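Side-chain contacts in undecaprenyl pyrophosphate synthase (Campylobacter jejuni, PDB 3UGS), which probably condenses isopentenyl diphosphate with allylic diphosphates, using magnesium, to build long-chain polyprenyl diphosphates: residues 62-67 with 73-78; 88-93 with 117-122. One frame throughout, in Å; residues are numbered along the deposited sequence.

Interaction 1: residues 62-67 with 73-78. With FFT ((2Z,6Z)-3,7,11-trimethyldodeca-2,6,10-trien-1-yl dihydrogen phosphate), chain C.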
loop_
_atom_site.group_PDB
_atom_site.type_symbol
_atom_site.label_atom_id
_atom_site.label_comp_id
_atom_site.label_asym_id
_atom_site.label_seq_id
_atom_site.Cartn_x
_atom_site.Cartn_y
_atom_site.Cartn_z
ATOM N N GLU A 62 -9.990 5.395 10.946
ATOM C CA GLU A 62 -11.346 4.878 10.531
ATOM C C GLU A 62 -12.075 4.087 11.643
ATOM O O GLU A 62 -13.301 4.081 11.722
ATOM C CB GLU A 62 -11.272 3.988 9.290
ATOM C CG GLU A 62 -10.900 4.726 8.025
ATOM C CD GLU A 62 -9.410 5.094 8.039
ATOM O OE1 GLU A 62 -9.102 6.308 7.960
ATOM O OE2 GLU A 62 -8.557 4.150 8.186
ATOM N N ASN A 63 -11.283 3.442 12.487
ATOM C CA ASN A 63 -11.785 2.680 13.652
ATOM C C ASN A 63 -12.668 3.536 14.573
ATOM O O ASN A 63 -13.467 3.026 15.371
ATOM C CB ASN A 63 -10.663 2.059 14.490
ATOM C CG ASN A 63 -9.997 0.856 13.809
ATOM O OD1 ASN A 63 -8.851 0.501 14.134
ATOM N ND2 ASN A 63 -10.686 0.236 12.889
ATOM N N TRP A 64 -12.517 4.848 14.450
ATOM C CA TRP A 64 -13.358 5.797 15.240
ATOM C C TRP A 64 -14.823 5.729 14.884
ATOM O O TRP A 64 -15.669 6.263 15.575
ATOM C CB TRP A 64 -12.870 7.216 15.096
ATOM C CG TRP A 64 -11.579 7.467 15.816
ATOM C CD1 TRP A 64 -10.323 7.758 15.274
ATOM C CD2 TRP A 64 -11.382 7.443 17.253
ATOM N NE1 TRP A 64 -9.393 7.911 16.263
ATOM C CE2 TRP A 64 -9.969 7.755 17.479
ATOM C CE3 TRP A 64 -12.204 7.230 18.334
ATOM C CZ2 TRP A 64 -9.434 7.834 18.760
ATOM C CZ3 TRP A 64 -11.660 7.316 19.600
ATOM C CH2 TRP A 64 -10.300 7.593 19.816
ATOM N N LYS A 65 -15.129 5.085 13.780
ATOM C CA LYS A 65 -16.532 4.967 13.327
ATOM C C LYS A 65 -17.139 3.648 13.769
ATOM O O LYS A 65 -18.311 3.339 13.509
ATOM C CB LYS A 65 -16.665 5.111 11.825
ATOM C CG LYS A 65 -16.486 6.548 11.333
ATOM C CD LYS A 65 -15.395 6.615 10.269
ATOM N N ARG A 66 -16.313 2.868 14.443
ATOM C CA ARG A 66 -16.774 1.644 15.119
ATOM C C ARG A 66 -17.758 1.969 16.242
ATOM O O ARG A 66 -17.654 3.011 16.883
ATOM C CB ARG A 66 -15.618 0.902 15.788
ATOM C CG ARG A 66 -14.849 -0.070 14.903
ATOM C CD ARG A 66 -13.785 -0.686 15.797
ATOM N NE ARG A 66 -12.822 -1.518 15.119
ATOM C CZ ARG A 66 -12.938 -2.825 14.962
ATOM N NH1 ARG A 66 -14.004 -3.470 15.423
ATOM N NH2 ARG A 66 -11.978 -3.494 14.330
ATOM N N PRO A 67 -18.686 1.051 16.522
ATOM C CA PRO A 67 -19.560 1.203 17.686
ATOM C C PRO A 67 -18.761 1.518 18.940
ATOM O O PRO A 67 -17.669 1.016 19.149
ATOM C CB PRO A 67 -20.211 -0.164 17.816
ATOM C CG PRO A 67 -20.145 -0.761 16.447
ATOM C CD PRO A 67 -18.920 -0.210 15.794
ATOM N N PHE A 73 -13.690 -1.514 24.423
ATOM C CA PHE A 73 -13.034 -2.808 24.719
ATOM C C PHE A 73 -11.560 -2.841 24.277
ATOM O O PHE A 73 -10.689 -3.359 24.961
ATOM C CB PHE A 73 -13.825 -3.975 24.071
ATOM C CG PHE A 73 -13.110 -5.290 24.103
ATOM C CD1 PHE A 73 -12.999 -6.006 25.286
ATOM C CD2 PHE A 73 -12.521 -5.788 22.962
ATOM C CE1 PHE A 73 -12.318 -7.207 25.326
ATOM C CE2 PHE A 73 -11.846 -7.001 22.987
ATOM C CZ PHE A 73 -11.753 -7.711 24.176
ATOM N N ILE A 74 -11.332 -2.294 23.097
ATOM C CA ILE A 74 -10.002 -2.166 22.493
ATOM C C ILE A 74 -9.050 -1.313 23.326
ATOM O O ILE A 74 -7.915 -1.671 23.533
ATOM C CB ILE A 74 -10.106 -1.598 21.075
ATOM C CG1 ILE A 74 -10.754 -2.626 20.174
ATOM C CG2 ILE A 74 -8.721 -1.240 20.512
ATOM C CD1 ILE A 74 -11.336 -2.009 18.918
ATOM N N PHE A 75 -9.548 -0.184 23.789
ATOM C CA PHE A 75 -8.771 0.747 24.662
ATOM C C PHE A 75 -8.590 0.152 26.034
ATOM O O PHE A 75 -7.626 0.420 26.722
ATOM C CB PHE A 75 -9.402 2.151 24.757
ATOM C CG PHE A 75 -9.123 2.987 23.541
ATOM C CD1 PHE A 75 -7.814 3.276 23.162
ATOM C CD2 PHE A 75 -10.135 3.375 22.709
ATOM C CE1 PHE A 75 -7.537 3.968 22.000
ATOM C CE2 PHE A 75 -9.859 4.071 21.542
ATOM C CZ PHE A 75 -8.564 4.356 21.183
ATOM N N GLU A 76 -9.541 -0.688 26.407
ATOM C CA GLU A 76 -9.465 -1.458 27.695
ATOM C C GLU A 76 -8.232 -2.361 27.661
ATOM O O GLU A 76 -7.364 -2.328 28.540
ATOM C CB GLU A 76 -10.733 -2.276 27.967
ATOM N N LEU A 77 -8.137 -3.111 26.583
ATOM C CA LEU A 77 -6.972 -4.011 26.345
ATOM C C LEU A 77 -5.660 -3.272 26.116
ATOM O O LEU A 77 -4.604 -3.607 26.634
ATOM C CB LEU A 77 -7.192 -4.899 25.134
ATOM C CG LEU A 77 -8.472 -5.728 25.212
ATOM C CD1 LEU A 77 -8.789 -6.267 23.813
ATOM C CD2 LEU A 77 -8.428 -6.849 26.269
ATOM N N LEU A 78 -5.749 -2.279 25.271
ATOM C CA LEU A 78 -4.577 -1.448 24.949
ATOM C C LEU A 78 -3.938 -0.969 26.262
ATOM O O LEU A 78 -2.722 -0.999 26.475
ATOM C CB LEU A 78 -4.957 -0.252 24.073
ATOM C CG LEU A 78 -3.846 0.805 24.041
ATOM C CD1 LEU A 78 -2.669 0.321 23.220
ATOM C CD2 LEU A 78 -4.367 2.145 23.537
HETATM O O3 FFT C . -8.274 -5.000 7.583
HETATM P P FFT C . -8.990 -5.234 8.886
HETATM O O1 FFT C . -8.576 -6.504 9.565
HETATM O O2 FFT C . -10.479 -4.979 8.738
HETATM O O FFT C . -8.511 -4.098 9.940
HETATM C C14 FFT C . -7.182 -4.119 10.501
HETATM C C13 FFT C . -6.899 -2.855 11.282
HETATM C C11 FFT C . -6.534 -2.863 12.560
HETATM C C12 FFT C . -6.279 -1.592 13.276
HETATM C C10 FFT C . -6.271 -4.147 13.300
HETATM C C9 FFT C . -7.085 -4.257 14.556
HETATM C C8 FFT C . -7.021 -5.679 15.081
HETATM C C6 FFT C . -6.427 -5.976 16.253
HETATM C C7 FFT C . -6.388 -7.389 16.787
HETATM C C5 FFT C . -5.792 -4.874 17.054
HETATM C C4 FFT C . -5.919 -5.279 18.505
HETATM C C3 FFT C . -5.653 -4.127 19.444
HETATM C C1 FFT C . -5.371 -4.390 20.743
HETATM C C2 FFT C . -5.322 -5.823 21.249
HETATM C C FFT C . -5.100 -3.229 21.678
#
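Trp-64 and Phe-75 meet at the far end of the indole: CH2 of Trp-64 lies 3.9 Å from CZ of Phe-75. Their planes are inclined by 29°, but the rings are slid so far apart, with 5.8 Å between the centroids of the Trp-64 six-membered ring and the Phe-75 ring, that they hardly overlap. Phe-59 and Leu-105 pack against both rings, and NE1 of Trp-64 is hydrogen-bonded to Ser-133.

The second apolar touch falls on a charged group. CD1 of Ile-74 sits over one face of the Arg-66 guanidinium, off toward its rim, 4.1 Å from NE. An Arg-66 chain extended from CG to NE carries the group across to the helix, while the amide carbon of Asn-63 stands in plane at its edge.

Toward the ligand, OD1 of Asn-63, hydrogen-bonded to Ser-60 N, makes only a van der Waals contact, 3.4 Å from the prenyl carbon C12 of FFT, and Leu-78 CB approaches FFT C at 3.8 Å.

No hydrogen bond joins the two segments. Between them the contact is apolar, while Glu-70, earlier on the same helix, holds NH1 of Arg-66, a probable substrate-binding residue, by a salt bridge and the Gly-16 carbonyl takes its NH2.

Interaction 2: residues 88-93 with 117-122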
loop_
_atom_site.group_PDB
_atom_site.type_symbol
_atom_site.label_atom_id
_atom_site.label_comp_id
_atom_site.label_asym_id
_atom_site.label_seq_id
_atom_site.Cartn_x
_atom_site.Cartn_y
_atom_site.Cartn_z
ATOM N N LYS A 88 7.403 -4.722 31.704
ATOM C CA LYS A 88 8.351 -5.662 31.039
ATOM C C LYS A 88 9.306 -5.075 30.019
ATOM O O LYS A 88 10.272 -5.713 29.680
ATOM C CB LYS A 88 7.593 -6.808 30.367
ATOM C CG LYS A 88 6.906 -7.747 31.361
ATOM C CD LYS A 88 6.125 -8.864 30.687
ATOM C CE LYS A 88 5.453 -9.779 31.713
ATOM N NZ LYS A 88 4.673 -10.861 31.043
ATOM N N PHE A 89 9.069 -3.854 29.559
ATOM C CA PHE A 89 9.810 -3.326 28.364
ATOM C C PHE A 89 11.262 -2.927 28.595
ATOM O O PHE A 89 12.158 -3.397 27.896
ATOM C CB PHE A 89 9.084 -2.183 27.661
ATOM C CG PHE A 89 8.308 -2.614 26.441
ATOM C CD1 PHE A 89 8.168 -1.756 25.351
ATOM C CD2 PHE A 89 7.703 -3.854 26.384
ATOM C CE1 PHE A 89 7.460 -2.145 24.231
ATOM C CE2 PHE A 89 6.992 -4.245 25.266
ATOM C CZ PHE A 89 6.865 -3.386 24.191
ATOM N N GLU A 90 11.493 -2.042 29.544
ATOM C CA GLU A 90 12.843 -1.424 29.688
ATOM C C GLU A 90 13.873 -2.372 30.235
ATOM O O GLU A 90 15.060 -2.206 29.996
ATOM C CB GLU A 90 12.852 -0.133 30.507
ATOM C CG GLU A 90 13.267 -0.289 31.959
ATOM C CD GLU A 90 14.469 0.572 32.331
ATOM O OE1 GLU A 90 14.278 1.793 32.587
ATOM O OE2 GLU A 90 15.598 0.012 32.393
ATOM N N LYS A 91 13.385 -3.370 30.947
ATOM C CA LYS A 91 14.264 -4.387 31.575
ATOM C C LYS A 91 14.664 -5.448 30.541
ATOM O O LYS A 91 15.556 -6.261 30.753
ATOM C CB LYS A 91 13.601 -5.036 32.787
ATOM C CG LYS A 91 12.707 -6.207 32.441
ATOM C CD LYS A 91 11.639 -6.455 33.495
ATOM C CE LYS A 91 12.216 -7.215 34.682
ATOM N NZ LYS A 91 11.212 -7.396 35.768
ATOM N N ASN A 92 13.933 -5.436 29.435
ATOM C CA ASN A 92 14.276 -6.249 28.231
ATOM C C ASN A 92 14.892 -5.433 27.100
ATOM O O ASN A 92 15.185 -5.941 26.025
ATOM C CB ASN A 92 13.086 -7.029 27.722
ATOM C CG ASN A 92 12.880 -8.331 28.478
ATOM O OD1 ASN A 92 13.758 -9.192 28.502
ATOM N ND2 ASN A 92 11.719 -8.474 29.102
ATOM N N ASN A 93 15.098 -4.156 27.381
ATOM C CA ASN A 93 15.804 -3.242 26.434
ATOM C C ASN A 93 15.008 -3.019 25.126
ATOM O O ASN A 93 15.566 -2.837 24.048
ATOM C CB ASN A 93 17.194 -3.820 26.118
ATOM C CG ASN A 93 18.161 -2.774 25.606
ATOM O OD1 ASN A 93 18.015 -1.602 25.930
ATOM N ND2 ASN A 93 19.148 -3.183 24.788
ATOM N N GLU A 117 6.870 5.521 26.937
ATOM C CA GLU A 117 7.779 6.062 25.916
ATOM C C GLU A 117 9.075 6.589 26.537
ATOM O O GLU A 117 10.176 6.249 26.142
ATOM C CB GLU A 117 7.131 7.158 25.083
ATOM C CG GLU A 117 6.361 6.633 23.880
ATOM C CD GLU A 117 5.748 7.739 22.998
ATOM O OE1 GLU A 117 5.489 8.870 23.501
ATOM O OE2 GLU A 117 5.511 7.483 21.788
ATOM N N GLU A 118 8.891 7.445 27.521
ATOM C CA GLU A 118 9.996 8.086 28.253
ATOM C C GLU A 118 10.830 7.022 28.960
ATOM O O GLU A 118 12.049 7.011 28.907
ATOM C CB GLU A 118 9.465 9.108 29.281
ATOM N N LYS A 119 10.138 6.100 29.590
ATOM C CA LYS A 119 10.821 5.052 30.369
ATOM C C LYS A 119 11.691 4.129 29.476
ATOM O O LYS A 119 12.685 3.541 29.901
ATOM C CB LYS A 119 9.799 4.220 31.122
ATOM C CG LYS A 119 10.374 3.343 32.207
ATOM C CD LYS A 119 9.334 2.334 32.699
ATOM C CE LYS A 119 9.886 1.457 33.827
ATOM N NZ LYS A 119 8.866 0.562 34.439
ATOM N N THR A 120 11.279 3.991 28.230
ATOM C CA THR A 120 11.954 3.052 27.317
ATOM C C THR A 120 12.677 3.729 26.169
ATOM O O THR A 120 13.197 3.069 25.283
ATOM C CB THR A 120 10.970 2.067 26.711
ATOM O OG1 THR A 120 10.052 2.783 25.889
ATOM C CG2 THR A 120 10.254 1.300 27.809
ATOM N N LYS A 121 12.719 5.058 26.237
ATOM C CA LYS A 121 13.281 5.918 25.143
ATOM C C LYS A 121 14.678 5.503 24.712
ATOM O O LYS A 121 15.071 5.649 23.554
ATOM C CB LYS A 121 13.341 7.413 25.539
ATOM N N HIS A 122 15.408 4.969 25.674
ATOM C CA HIS A 122 16.845 4.648 25.478
ATOM C C HIS A 122 17.150 3.214 25.072
ATOM O O HIS A 122 18.276 2.860 24.738
ATOM C CB HIS A 122 17.645 5.050 26.715
ATOM C CG HIS A 122 17.586 6.543 27.004
ATOM N ND1 HIS A 122 17.441 7.471 26.018
ATOM C CD2 HIS A 122 17.639 7.256 28.211
ATOM C CE1 HIS A 122 17.399 8.708 26.567
ATOM N NE2 HIS A 122 17.526 8.574 27.909
#
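Thr-120 puts its methyl, CG2, against the start of the turn that follows helix 68-88, 3.7 Å from CB of Phe-89. The same methyl lies at the edge of the Phe-89 ring, near its plane. One residue on, CG2 also meets the backbone N of Glu-90, at 4.0 Å.

The first torsion of Thr-120 sorts its two branches. CG2 is anti to the carbonyl carbon and faces the turn, whereas OG1 stands between the backbone N and the carbonyl carbon (chi1 65°). There the hydroxyl is hydrogen-bonded to the carbonyl of Val-116, one helical turn back, and to the amide N of Leu-96, so this buried polar atom is satisfied.

Glu-90 reaches over the backbone at Lys-119 with a chain bent at chi2 (122°). Its CB packs 3.7 Å from the carbonyl O of Lys-119, and its carboxylate stays close to the same backbone without a hydrogen bond. Lys-119 runs out extended, and its NZ is hydrogen-bonded to the carbonyl of Leu-86; with 5.9 Å between OE1 of Glu-90 and NZ of Lys-119, any attraction is probably a modest, longer-range one.

Within the turn, ND2 of Asn-92 donates to O of Lys-88 over 3.2 Å, lying in the carbonyl plane, alongside the bond from Asn-92 N to Phe-89 O that closes the type I turn from Phe-89 to Asn-92.

The contact thus joins the loop between helix 68-88 and strand 94-99 to the C-terminal part of helix 107-120. Phe-89 continues onto Val-94 and Leu-96 of that strand, Thr-120 is tied to it through Leu-96, and Asn-93 pairs with Ala-125 just ahead of strand 126-134.

In the fold
Helix 68-88 connects the two contacts: interaction 1 involves its early turns and the loop leading into it, and interaction 2 the turn that follows its end. Their centres are 25 Å apart and their nearest atoms about 10 Å, so they do not touch. Interaction 1 lines the FFT pocket through Asn-63, the probable proton acceptor, Ile-74 and Leu-78; the ligand is hydrogen-bonded by Gly-16, Arg-174, Arg-180 and Ser-182. It also meets the second subunit through Glu-62, Asn-63 and Arg-66. Interaction 2 lies away from the annotated sites, with the Phe-89 side chain about 12 Å from a bound FFT, and no other chain of the assembly touches it.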